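Local structure of 1-carboxybiuret hydrolase subunit AtzE (Pseudomonas sp., 6C62) at residues I35-C40 and G135-P140; A72-F77 and L118-F123; R145-S150 and S180-W185; D170-I175 and H204-L209. The protein hydrolyses 1-carboxybiuret to urea-1,3-dicarboxylate and ammonia, a step in the bacterial degradation of atrazine. One frame throughout, in Å; residues are numbered along the deposited sequence.

Contact 1: residues I35-C40 and G135-P140; sequences INAFTC and GPTRNP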
loop_
_atom_site.group_PDB
_atom_site.type_symbol
_atom_site.label_atom_id
_atom_site.label_comp_id
_atom_site.label_asym_id
_atom_site.label_seq_id
_atom_site.Cartn_x
_atom_site.Cartn_y
_atom_site.Cartn_z
ATOM N N ILE A 35 23.755 19.808 -27.415
ATOM C CA ILE A 35 22.760 18.769 -27.047
ATOM C C ILE A 35 22.325 18.971 -25.591
ATOM O O ILE A 35 21.148 18.805 -25.266
ATOM C CB ILE A 35 23.332 17.373 -27.260
ATOM C CG1 ILE A 35 23.733 17.147 -28.754
ATOM C CG2 ILE A 35 22.354 16.291 -26.795
ATOM C CD1 ILE A 35 22.658 17.500 -29.729
ATOM N N ASN A 36 23.267 19.336 -24.723
ATOM C CA ASN A 36 23.024 19.568 -23.303
ATOM C C ASN A 36 22.398 18.323 -22.610
ATOM O O ASN A 36 21.432 18.425 -21.899
ATOM C CB ASN A 36 22.153 20.818 -23.094
ATOM C CG ASN A 36 22.113 21.269 -21.650
ATOM O OD1 ASN A 36 23.141 21.363 -21.025
ATOM N ND2 ASN A 36 20.919 21.621 -21.135
ATOM N N ALA A 37 22.965 17.160 -22.881
ATOM C CA ALA A 37 22.562 15.909 -22.227
ATOM C C ALA A 37 23.246 15.731 -20.888
ATOM O O ALA A 37 22.625 15.150 -20.003
ATOM C CB ALA A 37 22.855 14.724 -23.109
ATOM N N PHE A 38 24.464 16.222 -20.689
ATOM C CA PHE A 38 25.194 16.008 -19.441
ATOM C C PHE A 38 25.081 17.141 -18.430
ATOM O O PHE A 38 25.191 18.293 -18.792
ATOM C CB PHE A 38 26.686 15.775 -19.698
ATOM C CG PHE A 38 27.017 14.383 -20.131
ATOM C CD1 PHE A 38 26.765 13.973 -21.422
ATOM C CD2 PHE A 38 27.580 13.492 -19.232
ATOM C CE1 PHE A 38 27.075 12.681 -21.849
ATOM C CE2 PHE A 38 27.896 12.208 -19.618
ATOM C CZ PHE A 38 27.631 11.787 -20.952
ATOM N N THR A 39 24.905 16.849 -17.154
ATOM C CA THR A 39 24.997 17.839 -16.108
ATOM C C THR A 39 26.248 17.690 -15.302
ATOM O O THR A 39 26.545 18.599 -14.483
ATOM C CB THR A 39 23.806 17.777 -15.116
ATOM O OG1 THR A 39 23.607 16.437 -14.596
ATOM C CG2 THR A 39 22.529 18.214 -15.823
ATOM N N CYS A 40 26.940 16.553 -15.418
ATOM C CA CYS A 40 28.177 16.379 -14.719
ATOM C C CYS A 40 29.047 15.336 -15.385
ATOM O O CYS A 40 28.528 14.350 -15.883
ATOM C CB CYS A 40 27.842 16.140 -13.278
ATOM S SG CYS A 40 28.071 14.536 -12.691
ATOM N N GLY A 135 18.573 24.187 -18.542
ATOM C CA GLY A 135 18.330 24.292 -19.951
ATOM C C GLY A 135 17.749 23.015 -20.555
ATOM O O GLY A 135 17.861 21.917 -19.955
ATOM N N PRO A 136 17.094 23.148 -21.732
ATOM C CA PRO A 136 16.539 21.959 -22.369
ATOM C C PRO A 136 17.613 21.051 -22.887
ATOM O O PRO A 136 18.723 21.534 -23.282
ATOM C CB PRO A 136 15.752 22.517 -23.565
ATOM C CG PRO A 136 16.509 23.745 -23.924
ATOM C CD PRO A 136 16.958 24.346 -22.608
ATOM N N THR A 137 17.341 19.756 -22.923
ATOM C CA THR A 137 18.137 18.824 -23.749
ATOM C C THR A 137 17.572 18.826 -25.153
ATOM O O THR A 137 16.359 18.792 -25.325
ATOM C CB THR A 137 18.121 17.427 -23.143
ATOM O OG1 THR A 137 18.827 17.458 -21.894
ATOM C CG2 THR A 137 18.825 16.428 -24.048
ATOM N N ARG A 138 18.428 18.839 -26.166
ATOM C CA ARG A 138 17.971 18.979 -27.551
ATOM C C ARG A 138 18.093 17.669 -28.294
ATOM O O ARG A 138 19.062 16.916 -28.128
ATOM C CB ARG A 138 18.737 20.083 -28.274
ATOM C CG ARG A 138 18.561 21.469 -27.655
ATOM C CD ARG A 138 19.381 22.560 -28.396
ATOM N NE ARG A 138 19.060 23.853 -27.783
ATOM C CZ ARG A 138 18.029 24.631 -28.125
ATOM N NH1 ARG A 138 17.198 24.356 -29.142
ATOM N NH2 ARG A 138 17.801 25.726 -27.381
ATOM N N ASN A 139 17.124 17.388 -29.159
ATOM C CA ASN A 139 17.133 16.169 -29.949
ATOM C C ASN A 139 18.292 16.188 -30.930
ATOM O O ASN A 139 18.356 17.083 -31.782
ATOM C CB ASN A 139 15.819 16.055 -30.703
ATOM C CG ASN A 139 15.549 14.671 -31.174
ATOM O OD1 ASN A 139 16.373 14.088 -31.876
ATOM N ND2 ASN A 139 14.385 14.117 -30.794
ATOM N N PRO A 140 19.186 15.193 -30.895
ATOM C CA PRO A 140 20.288 15.182 -31.855
ATOM C C PRO A 140 19.877 15.023 -33.294
ATOM O O PRO A 140 20.648 15.394 -34.134
ATOM C CB PRO A 140 21.117 13.960 -31.400
ATOM C CG PRO A 140 20.821 13.828 -29.979
ATOM C CD PRO A 140 19.369 14.137 -29.900
#
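Three hydrogen bonds tie Ile35 and Asn36 to the run Pro136, Thr137 and Arg138, and each is built differently. The backbone bond runs from Arg138 N to Ile35 O, 2.9 Å and nearly straight. Thr137 OG1 donates to Asn36 O at 2.8 Å, coming in above the carbonyl plane rather than on a lone pair; the same hydroxyl also meets Asn119 ND2. In the third, Asn36 ND2 donates a hydrogen bond to Pro136 O at 3.1 Å. The acceptor lies almost in the Asn36 amide plane, yet the nitrogen stands well above the Pro136 carbonyl, 65° out of its plane. Asn36 CG is anti to the backbone N (chi1 -168°), which carries the amide across to 135-140, where ND2 also bonds Tyr134 O just before the segment.

A weaker polar touch adds to Ile35 O: the CA-H of Thr137 approaches it, with Thr137 CA 3.4 Å from Ile35 O, beside the Arg138 N-H.

The apolar part belongs to Ile35. Its CB points away from 135-140, but Ile35 CD1 comes back to lie 3.9 Å from Pro140 CA and 4.1 Å from the ring atom Pro140 CG, while Ile35 CG2 rests 3.6 Å from Arg138 O. Ala156 of helix 152-159 touches both Ile35 and Pro140.

Asn36, with positive phi, is where the chain leaves helix 17-35 before entering strand 38-41, outermost in the main sheet of this chain. This helix-to-strand corner is thus held against strand 135-139, part of a small two-stranded antiparallel sheet beside the main mixed sheet of the amidase fold.

Contact 2: residues A72-F77 and L118-F123; sequences AVKNLF and LNMDEF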
loop_
_atom_site.group_PDB
_atom_site.type_symbol
_atom_site.label_atom_id
_atom_site.label_comp_id
_atom_site.label_asym_id
_atom_site.label_seq_id
_atom_site.Cartn_x
_atom_site.Cartn_y
_atom_site.Cartn_z
ATOM N N ALA A 72 26.425 6.550 -19.070
ATOM C CA ALA A 72 26.070 7.663 -18.202
ATOM C C ALA A 72 24.701 7.445 -17.610
ATOM O O ALA A 72 23.912 6.601 -18.103
ATOM C CB ALA A 72 26.155 8.963 -18.959
ATOM N N VAL A 73 24.386 8.187 -16.539
ATOM C CA VAL A 73 23.103 7.935 -15.806
ATOM C C VAL A 73 22.295 9.208 -15.583
ATOM O O VAL A 73 22.853 10.278 -15.321
ATOM C CB VAL A 73 23.384 7.232 -14.448
ATOM C CG1 VAL A 73 24.144 5.922 -14.723
ATOM C CG2 VAL A 73 24.178 8.105 -13.502
ATOM N N LYS A 74 20.977 9.092 -15.673
ATOM C CA LYS A 74 20.089 10.173 -15.285
ATOM C C LYS A 74 20.460 10.672 -13.889
ATOM O O LYS A 74 20.810 9.867 -12.997
ATOM C CB LYS A 74 18.676 9.623 -15.318
ATOM C CG LYS A 74 17.575 10.648 -15.147
ATOM C CD LYS A 74 16.240 9.922 -15.278
ATOM C CE LYS A 74 15.089 10.903 -15.299
ATOM N NZ LYS A 74 13.825 10.161 -15.558
ATOM N N ASN A 75 20.463 11.997 -13.698
ATOM C CA ASN A 75 21.034 12.571 -12.487
ATOM C C ASN A 75 20.164 12.431 -11.238
ATOM O O ASN A 75 20.471 13.028 -10.222
ATOM C CB ASN A 75 21.571 13.974 -12.745
ATOM C CG ASN A 75 20.503 15.066 -12.875
ATOM O OD1 ASN A 75 19.375 14.918 -12.432
ATOM N ND2 ASN A 75 20.874 16.159 -13.530
ATOM N N LEU A 76 19.090 11.623 -11.282
ATOM C CA LEU A 76 18.488 11.094 -10.057
ATOM C C LEU A 76 19.236 9.834 -9.460
ATOM O O LEU A 76 18.898 9.389 -8.351
ATOM C CB LEU A 76 17.009 10.831 -10.258
ATOM C CG LEU A 76 16.536 9.859 -11.346
ATOM C CD1 LEU A 76 16.887 8.441 -10.983
ATOM C CD2 LEU A 76 15.018 9.943 -11.570
ATOM N N PHE A 77 20.241 9.302 -10.167
ATOM C CA PHE A 77 21.025 8.207 -9.657
ATOM C C PHE A 77 22.167 8.776 -8.821
ATOM O O PHE A 77 22.885 9.702 -9.270
ATOM C CB PHE A 77 21.644 7.298 -10.727
ATOM C CG PHE A 77 20.679 6.388 -11.431
ATOM C CD1 PHE A 77 19.894 6.831 -12.471
ATOM C CD2 PHE A 77 20.537 5.066 -11.028
ATOM C CE1 PHE A 77 18.991 5.964 -13.139
ATOM C CE2 PHE A 77 19.667 4.208 -11.653
ATOM C CZ PHE A 77 18.870 4.652 -12.726
ATOM N N LEU A 118 23.246 12.848 -16.213
ATOM C CA LEU A 118 22.466 13.353 -17.337
ATOM C C LEU A 118 21.244 14.171 -16.942
ATOM O O LEU A 118 20.551 13.886 -15.952
ATOM C CB LEU A 118 22.007 12.178 -18.228
ATOM C CG LEU A 118 23.123 11.290 -18.719
ATOM C CD1 LEU A 118 22.516 10.098 -19.406
ATOM C CD2 LEU A 118 24.063 12.018 -19.670
ATOM N N ASN A 119 20.937 15.146 -17.797
ATOM C CA ASN A 119 19.833 16.098 -17.585
ATOM C C ASN A 119 18.467 15.371 -17.582
ATOM O O ASN A 119 18.298 14.327 -18.240
ATOM C CB ASN A 119 19.867 17.174 -18.683
ATOM C CG ASN A 119 19.075 18.434 -18.354
ATOM O OD1 ASN A 119 18.883 18.801 -17.189
ATOM N ND2 ASN A 119 18.607 19.134 -19.442
ATOM N N MET A 120 17.511 15.946 -16.844
ATOM C CA MET A 120 16.190 15.408 -16.675
ATOM C C MET A 120 15.213 16.510 -16.324
ATOM O O MET A 120 15.604 17.569 -15.862
ATOM C CB MET A 120 16.183 14.306 -15.614
ATOM C CG MET A 120 16.723 14.754 -14.235
ATOM S SD MET A 120 16.470 13.561 -12.901
ATOM C CE MET A 120 14.741 13.706 -12.476
ATOM N N ASP A 121 13.918 16.270 -16.530
ATOM C CA ASP A 121 12.912 17.185 -15.986
ATOM C C ASP A 121 13.019 17.161 -14.481
ATOM O O ASP A 121 13.249 16.089 -13.877
ATOM C CB ASP A 121 11.489 16.826 -16.354
ATOM C CG ASP A 121 11.167 17.126 -17.829
ATOM O OD1 ASP A 121 11.084 18.328 -18.252
ATOM O OD2 ASP A 121 11.012 16.145 -18.590
ATOM N N GLU A 122 12.853 18.325 -13.869
ATOM C CA GLU A 122 13.021 18.438 -12.402
ATOM C C GLU A 122 12.137 17.464 -11.656
ATOM O O GLU A 122 10.957 17.425 -11.857
ATOM C CB GLU A 122 12.721 19.855 -11.917
ATOM C CG GLU A 122 12.735 19.908 -10.404
ATOM C CD GLU A 122 12.412 21.266 -9.825
ATOM O OE1 GLU A 122 11.176 21.483 -9.563
ATOM O OE2 GLU A 122 13.371 22.051 -9.546
ATOM N N PHE A 123 12.754 16.678 -10.783
ATOM C CA PHE A 123 12.076 15.731 -9.933
ATOM C C PHE A 123 11.291 14.698 -10.688
ATOM O O PHE A 123 10.399 14.068 -10.133
ATOM C CB PHE A 123 11.237 16.453 -8.826
ATOM C CG PHE A 123 12.062 17.160 -7.780
ATOM C CD1 PHE A 123 13.185 16.597 -7.238
ATOM C CD2 PHE A 123 11.693 18.419 -7.313
ATOM C CE1 PHE A 123 13.906 17.267 -6.244
ATOM C CE2 PHE A 123 12.389 19.067 -6.339
ATOM C CZ PHE A 123 13.511 18.491 -5.794
HETATM O O HOH W 1 19.144 18.367 -14.584
#
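Lys74 and Leu118 form a parallel bridge between neighbouring strands of the central mixed sheet of the amidase fold, where strand 70-74 lies beside strand 113-118. Leu118 takes both backbone bonds: Leu118 N donates to Val73 O at 2.7 Å, and Leu118 O receives Asn75 N at 2.9 Å, in the carbonyl plane and on a lone pair. Beside this pairing, Leu118 lays CG and both methyls against Ala72 CB, with Leu118 CD2 at 3.8 Å.

Past the strand ends, Met120 fills the angle between Lys74, Asn75 and Leu76. The extended Lys74 chain crosses it at about a right angle, Lys74 CE reaching Met120 CB at 3.6 Å. Met120 SD lies near Asn75 OD1 and 3.8 Å from Leu76 CB; the bend at chi3 (-76°) turns the terminal methyl toward Leu76 CD2.

The next shell sets these groups in place. The amine NZ of Lys74, a residue assigned by similarity to the charge relay system, bonds Ser150 OG, Ser151 OG and Ser169 OG, so the methionine flanks the aliphatic stem of a probable catalytic lysine. Asn75 OD1 accepts from Gly87 N and its ND2 reaches Thr39 OG1, fixing the rotation of the amide. An alanine in place of Asn75 would probably leave Gly87 N and Thr39 OG1 without this partner and open a gap beside the Met120 sulfur. Water finishes the link between the segments: Asn75 ND2 donates to one water molecule at 3.0 Å, which in turn donates to Asn119 OD1 at 2.7 Å.

Contact 3: residues R145-S150 and S180-W185; sequences RIAGGS and SLCGVW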
loop_
_atom_site.group_PDB
_atom_site.type_symbol
_atom_site.label_atom_id
_atom_site.label_comp_id
_atom_site.label_asym_id
_atom_site.label_seq_id
_atom_site.Cartn_x
_atom_site.Cartn_y
_atom_site.Cartn_z
ATOM N N ARG A 145 14.047 20.527 -31.727
ATOM C CA ARG A 145 12.982 19.643 -31.199
ATOM C C ARG A 145 13.386 19.023 -29.848
ATOM O O ARG A 145 14.559 18.902 -29.518
ATOM C CB ARG A 145 12.646 18.579 -32.224
ATOM C CG ARG A 145 12.048 19.175 -33.511
ATOM C CD ARG A 145 11.780 18.087 -34.450
ATOM N NE ARG A 145 11.170 18.515 -35.699
ATOM C CZ ARG A 145 9.877 18.831 -35.859
ATOM N NH1 ARG A 145 9.011 18.860 -34.844
ATOM N NH2 ARG A 145 9.449 19.155 -37.060
ATOM N N ILE A 146 12.381 18.663 -29.075
ATOM C CA ILE A 146 12.625 18.033 -27.754
ATOM C C ILE A 146 13.230 16.632 -27.894
ATOM O O ILE A 146 12.981 15.908 -28.862
ATOM C CB ILE A 146 11.343 17.954 -26.903
ATOM C CG1 ILE A 146 10.334 16.984 -27.491
ATOM C CG2 ILE A 146 10.738 19.331 -26.680
ATOM C CD1 ILE A 146 9.167 16.680 -26.554
ATOM N N ALA A 147 14.012 16.264 -26.895
ATOM C CA ALA A 147 14.515 14.910 -26.730
ATOM C C ALA A 147 13.473 13.987 -26.055
ATOM O O ALA A 147 13.651 12.808 -26.016
ATOM C CB ALA A 147 15.754 14.937 -25.885
ATOM N N GLY A 148 12.409 14.531 -25.498
ATOM C CA GLY A 148 11.481 13.728 -24.744
ATOM C C GLY A 148 11.978 13.761 -23.318
ATOM O O GLY A 148 12.934 14.499 -22.998
ATOM N N GLY A 149 11.310 13.017 -22.463
ATOM C CA GLY A 149 11.586 13.087 -21.041
ATOM C C GLY A 149 10.725 12.127 -20.266
ATOM O O GLY A 149 9.885 11.415 -20.864
ATOM N N SER A 150 10.908 12.073 -18.944
ATOM C CA SER A 150 11.853 12.873 -18.192
ATOM C C SER A 150 13.308 12.439 -18.328
ATOM O O SER A 150 14.159 13.193 -17.919
ATOM C CB SER A 150 11.463 12.911 -16.702
ATOM O OG SER A 150 11.553 11.633 -16.107
ATOM N N SER A 180 11.554 6.739 -27.844
ATOM C CA SER A 180 10.733 7.020 -29.035
ATOM C C SER A 180 11.218 8.258 -29.804
ATOM O O SER A 180 11.443 8.209 -31.032
ATOM C CB SER A 180 9.294 7.210 -28.656
ATOM O OG SER A 180 8.426 7.371 -29.761
ATOM N N LEU A 181 11.300 9.368 -29.090
ATOM C CA LEU A 181 11.615 10.629 -29.665
ATOM C C LEU A 181 13.062 10.796 -30.158
ATOM O O LEU A 181 13.253 11.492 -31.168
ATOM C CB LEU A 181 11.202 11.751 -28.767
ATOM C CG LEU A 181 9.740 11.781 -28.353
ATOM C CD1 LEU A 181 9.420 13.130 -27.740
ATOM C CD2 LEU A 181 8.828 11.528 -29.536
ATOM N N CYS A 182 14.022 10.130 -29.516
ATOM C CA CYS A 182 15.436 10.155 -29.926
ATOM C C CYS A 182 15.823 9.027 -30.902
ATOM O O CYS A 182 16.955 9.013 -31.429
ATOM C CB CYS A 182 16.351 10.132 -28.714
ATOM S SG CYS A 182 16.344 11.685 -27.812
ATOM N N GLY A 183 14.935 8.070 -31.134
ATOM C CA GLY A 183 15.276 6.981 -31.977
ATOM C C GLY A 183 16.330 6.050 -31.408
ATOM O O GLY A 183 17.245 5.633 -32.126
ATOM N N VAL A 184 16.162 5.645 -30.145
ATOM C CA VAL A 184 17.068 4.692 -29.562
ATOM C C VAL A 184 16.253 3.621 -28.829
ATOM O O VAL A 184 15.021 3.693 -28.784
ATOM C CB VAL A 184 18.064 5.368 -28.588
ATOM C CG1 VAL A 184 18.884 6.458 -29.294
ATOM C CG2 VAL A 184 17.338 5.972 -27.377
ATOM N N TRP A 185 16.952 2.613 -28.321
ATOM C CA TRP A 185 16.320 1.478 -27.682
ATOM C C TRP A 185 16.100 1.792 -26.191
ATOM O O TRP A 185 16.933 2.428 -25.565
ATOM C CB TRP A 185 17.167 0.201 -27.795
ATOM C CG TRP A 185 17.247 -0.340 -29.162
ATOM C CD1 TRP A 185 18.133 0.029 -30.168
ATOM C CD2 TRP A 185 16.413 -1.342 -29.723
ATOM N NE1 TRP A 185 17.883 -0.704 -31.309
ATOM C CE2 TRP A 185 16.840 -1.554 -31.060
ATOM C CE3 TRP A 185 15.317 -2.056 -29.247
ATOM C CZ2 TRP A 185 16.202 -2.452 -31.908
ATOM C CZ3 TRP A 185 14.703 -2.944 -30.092
ATOM C CH2 TRP A 185 15.151 -3.145 -31.390
#
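This is apolar packing of the last turn of helix 176-182 against the loop leading to helix 152-159, with Leu181 and Cys182 set on Ile146, Ala147 and Gly148. Leu181 points at the loop, and its CD1 does most of the touching: Leu181 CD1 meets Ile146 CD1 at 3.8 Å and Gly148 CA at 3.7 Å. Ile146, which also packs on Pro377, reaches this methyl because its CG1 sits between the backbone N and the carbonyl carbon (chi1 68°), while CD1 continues outward. A CB on Gly148 would be tight against Leu181 CD1, and the backbone angles of Gly148 by themselves call for glycine.

Cys182 covers the neighbouring residue. Cys182 SG lies 3.4 Å from Ala147 O and 3.8 Å from Ala147 CB, with Leu181 CB on the same carbonyl oxygen. Ala147 O is thus buried among carbon and sulfur and has no polar partner in the model.

Beyond Gly148, the peptide between Gly149 and Ser150 is cis; Ser150 is assigned by similarity to the charge relay system. Asn139 of strand 135-139 bridges both segments, its ND2 bonding Ile146 O and Leu181 O, while Ala159 of helix 152-159 packs on Cys182.

Contact 4: residues D170-I175 and H204-L209; sequences DTNGSI and HSIDHL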
loop_
_atom_site.group_PDB
_atom_site.type_symbol
_atom_site.label_atom_id
_atom_site.label_comp_id
_atom_site.label_asym_id
_atom_site.label_seq_id
_atom_site.Cartn_x
_atom_site.Cartn_y
_atom_site.Cartn_z
ATOM N N ASP A 170 11.440 5.474 -15.434
ATOM C CA ASP A 170 10.154 5.435 -16.103
ATOM C C ASP A 170 9.042 5.166 -15.075
ATOM O O ASP A 170 8.945 4.078 -14.499
ATOM C CB ASP A 170 10.177 4.339 -17.225
ATOM C CG ASP A 170 8.940 4.419 -18.165
ATOM O OD1 ASP A 170 7.814 4.540 -17.650
ATOM O OD2 ASP A 170 9.102 4.330 -19.415
ATOM N N THR A 171 8.218 6.171 -14.840
ATOM C CA THR A 171 7.097 6.030 -13.960
ATOM C C THR A 171 5.836 5.877 -14.788
ATOM O O THR A 171 5.126 4.864 -14.648
ATOM C CB THR A 171 7.042 7.245 -13.022
ATOM O OG1 THR A 171 8.253 7.297 -12.315
ATOM C CG2 THR A 171 5.934 7.105 -11.993
ATOM N N ASN A 172 5.599 6.840 -15.664
ATOM C CA ASN A 172 4.456 6.869 -16.564
ATOM C C ASN A 172 4.876 6.977 -18.036
ATOM O O ASN A 172 4.038 7.275 -18.894
ATOM C CB ASN A 172 3.629 8.085 -16.207
ATOM C CG ASN A 172 3.034 7.988 -14.792
ATOM O OD1 ASN A 172 2.335 7.020 -14.476
ATOM N ND2 ASN A 172 3.331 8.991 -13.938
ATOM N N GLY A 173 6.150 6.747 -18.326
ATOM C CA GLY A 173 6.671 6.820 -19.685
ATOM C C GLY A 173 8.076 7.301 -19.879
ATOM O O GLY A 173 8.558 7.309 -20.996
ATOM N N SER A 174 8.769 7.663 -18.852
ATOM C CA SER A 174 9.993 8.428 -18.995
ATOM C C SER A 174 11.257 7.748 -19.523
ATOM O O SER A 174 12.272 8.437 -19.675
ATOM C CB SER A 174 10.276 9.150 -17.664
ATOM O OG SER A 174 9.376 10.248 -17.585
ATOM N N ILE A 175 11.214 6.442 -19.792
ATOM C CA ILE A 175 12.224 5.767 -20.595
ATOM C C ILE A 175 11.727 5.611 -22.021
ATOM O O ILE A 175 12.441 5.899 -23.009
ATOM C CB ILE A 175 12.570 4.376 -20.033
ATOM C CG1 ILE A 175 13.481 4.519 -18.822
ATOM C CG2 ILE A 175 13.254 3.468 -21.077
ATOM C CD1 ILE A 175 13.645 3.227 -17.996
ATOM N N HIS A 204 6.683 6.376 -5.311
ATOM C CA HIS A 204 7.081 5.093 -4.738
ATOM C C HIS A 204 6.251 3.917 -5.318
ATOM O O HIS A 204 6.771 2.819 -5.565
ATOM C CB HIS A 204 6.890 5.142 -3.200
ATOM C CG HIS A 204 7.768 6.113 -2.495
ATOM N ND1 HIS A 204 7.326 6.885 -1.429
ATOM C CD2 HIS A 204 9.094 6.371 -2.646
ATOM C CE1 HIS A 204 8.365 7.590 -0.979
ATOM N NE2 HIS A 204 9.439 7.305 -1.712
ATOM N N SER A 205 4.967 4.157 -5.538
ATOM C CA SER A 205 4.070 3.111 -6.040
ATOM C C SER A 205 4.265 2.752 -7.540
ATOM O O SER A 205 3.667 1.770 -8.030
ATOM C CB SER A 205 2.592 3.541 -5.851
ATOM O OG SER A 205 2.135 3.536 -4.499
ATOM N N ILE A 206 5.004 3.569 -8.311
ATOM C CA ILE A 206 5.076 3.346 -9.764
ATOM C C ILE A 206 6.446 3.466 -10.409
ATOM O O ILE A 206 6.628 3.000 -11.535
ATOM C CB ILE A 206 4.050 4.264 -10.523
ATOM C CG1 ILE A 206 2.662 4.339 -9.840
ATOM C CG2 ILE A 206 3.821 3.762 -11.932
ATOM C CD1 ILE A 206 1.729 5.334 -10.508
ATOM N N ASP A 207 7.454 4.044 -9.752
ATOM C CA ASP A 207 8.773 4.236 -10.399
ATOM C C ASP A 207 9.420 2.946 -10.822
ATOM O O ASP A 207 9.489 2.011 -10.020
ATOM C CB ASP A 207 9.818 4.926 -9.487
ATOM C CG ASP A 207 9.469 6.348 -9.087
ATOM O OD1 ASP A 207 8.681 7.011 -9.762
ATOM O OD2 ASP A 207 10.059 6.777 -8.013
ATOM N N HIS A 208 9.949 2.916 -12.044
ATOM C CA HIS A 208 10.773 1.829 -12.570
ATOM C C HIS A 208 12.126 2.418 -13.037
ATOM O O HIS A 208 12.189 3.573 -13.465
ATOM C CB HIS A 208 10.191 1.252 -13.862
ATOM C CG HIS A 208 8.814 0.688 -13.789
ATOM N ND1 HIS A 208 7.673 1.460 -13.711
ATOM C CD2 HIS A 208 8.396 -0.578 -14.021
ATOM C CE1 HIS A 208 6.607 0.669 -13.798
ATOM N NE2 HIS A 208 7.021 -0.574 -13.997
ATOM N N LEU A 209 13.196 1.624 -13.018
ATOM C CA LEU A 209 14.497 2.036 -13.541
ATOM C C LEU A 209 14.904 1.074 -14.617
ATOM O O LEU A 209 14.544 -0.105 -14.584
ATOM C CB LEU A 209 15.557 2.011 -12.470
ATOM C CG LEU A 209 15.270 2.887 -11.218
ATOM C CD1 LEU A 209 16.390 2.639 -10.246
ATOM C CD2 LEU A 209 15.191 4.365 -11.641
#
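Asp170 and His208 form an antiparallel, hydrogen-bonded pair where strand 165-170 meets strand 208-213 in the central sheet, just ahead of the loop carrying Ser174, the acyl-ester nucleophile by similarity. Asp170 N donates to His208 O at 2.8 Å, and His208 N returns a bond to Asp170 O at 2.9 Å from above the carbonyl plane. The imidazole adds a weak bond to the same oxygen: Asp170 O lies at the ring edge, 3.0 Å from His208 ND1.

Among side-chain bonds, Thr171 OG1 donates to Asp207 OD1 at 2.6 Å, meeting the carboxylate on its anti side. The two side chains lie alongside and point the same way; Asp207 is held further by Val203 N and Phe202 N. A valine at Thr171 would probably cost the Asp207 carboxylate its hydroxyl partner, leaving OD1 to Val203 N.

Nonpolar contact comes from Ile206, which crosses Thr171 at about a right angle. Ile206 CB sits 3.7 Å from Thr171 CG2, and Ile206 CG2 presses on Thr171 O at 3.2 Å.

Asp170 also shapes the loop it opens. OD1 takes a weak bond from Gly173 N, while Asp170 OD2 carries a salt bridge to Arg176 NE and accepts Ile175 N at 3.0 Å, from above the carboxylate plane.

The amidase Ser-cisSer-Lys triad, assigned here by similarity, is divided among three contacts: Lys74 in contact 2, Ser150 in contact 3 and Ser174 in contact 4. Lys74 NZ lies 2.8 Å from Ser150 OG, and Ser150 N is 2.7 Å from Ser174 OG, so the chain of bonds runs from contact 2 through contact 3 to contact 4. Contact 1 lies farther from this site: Thr137 is about 10 Å from Lys74 between side chains. It joins contact 2 through Ala37 O and Asn119 N, 2.8 Å apart, and contact 3 through Asn139. Contacts 1 and 4, centres 21 Å apart, do not touch, though both reach the central sheet.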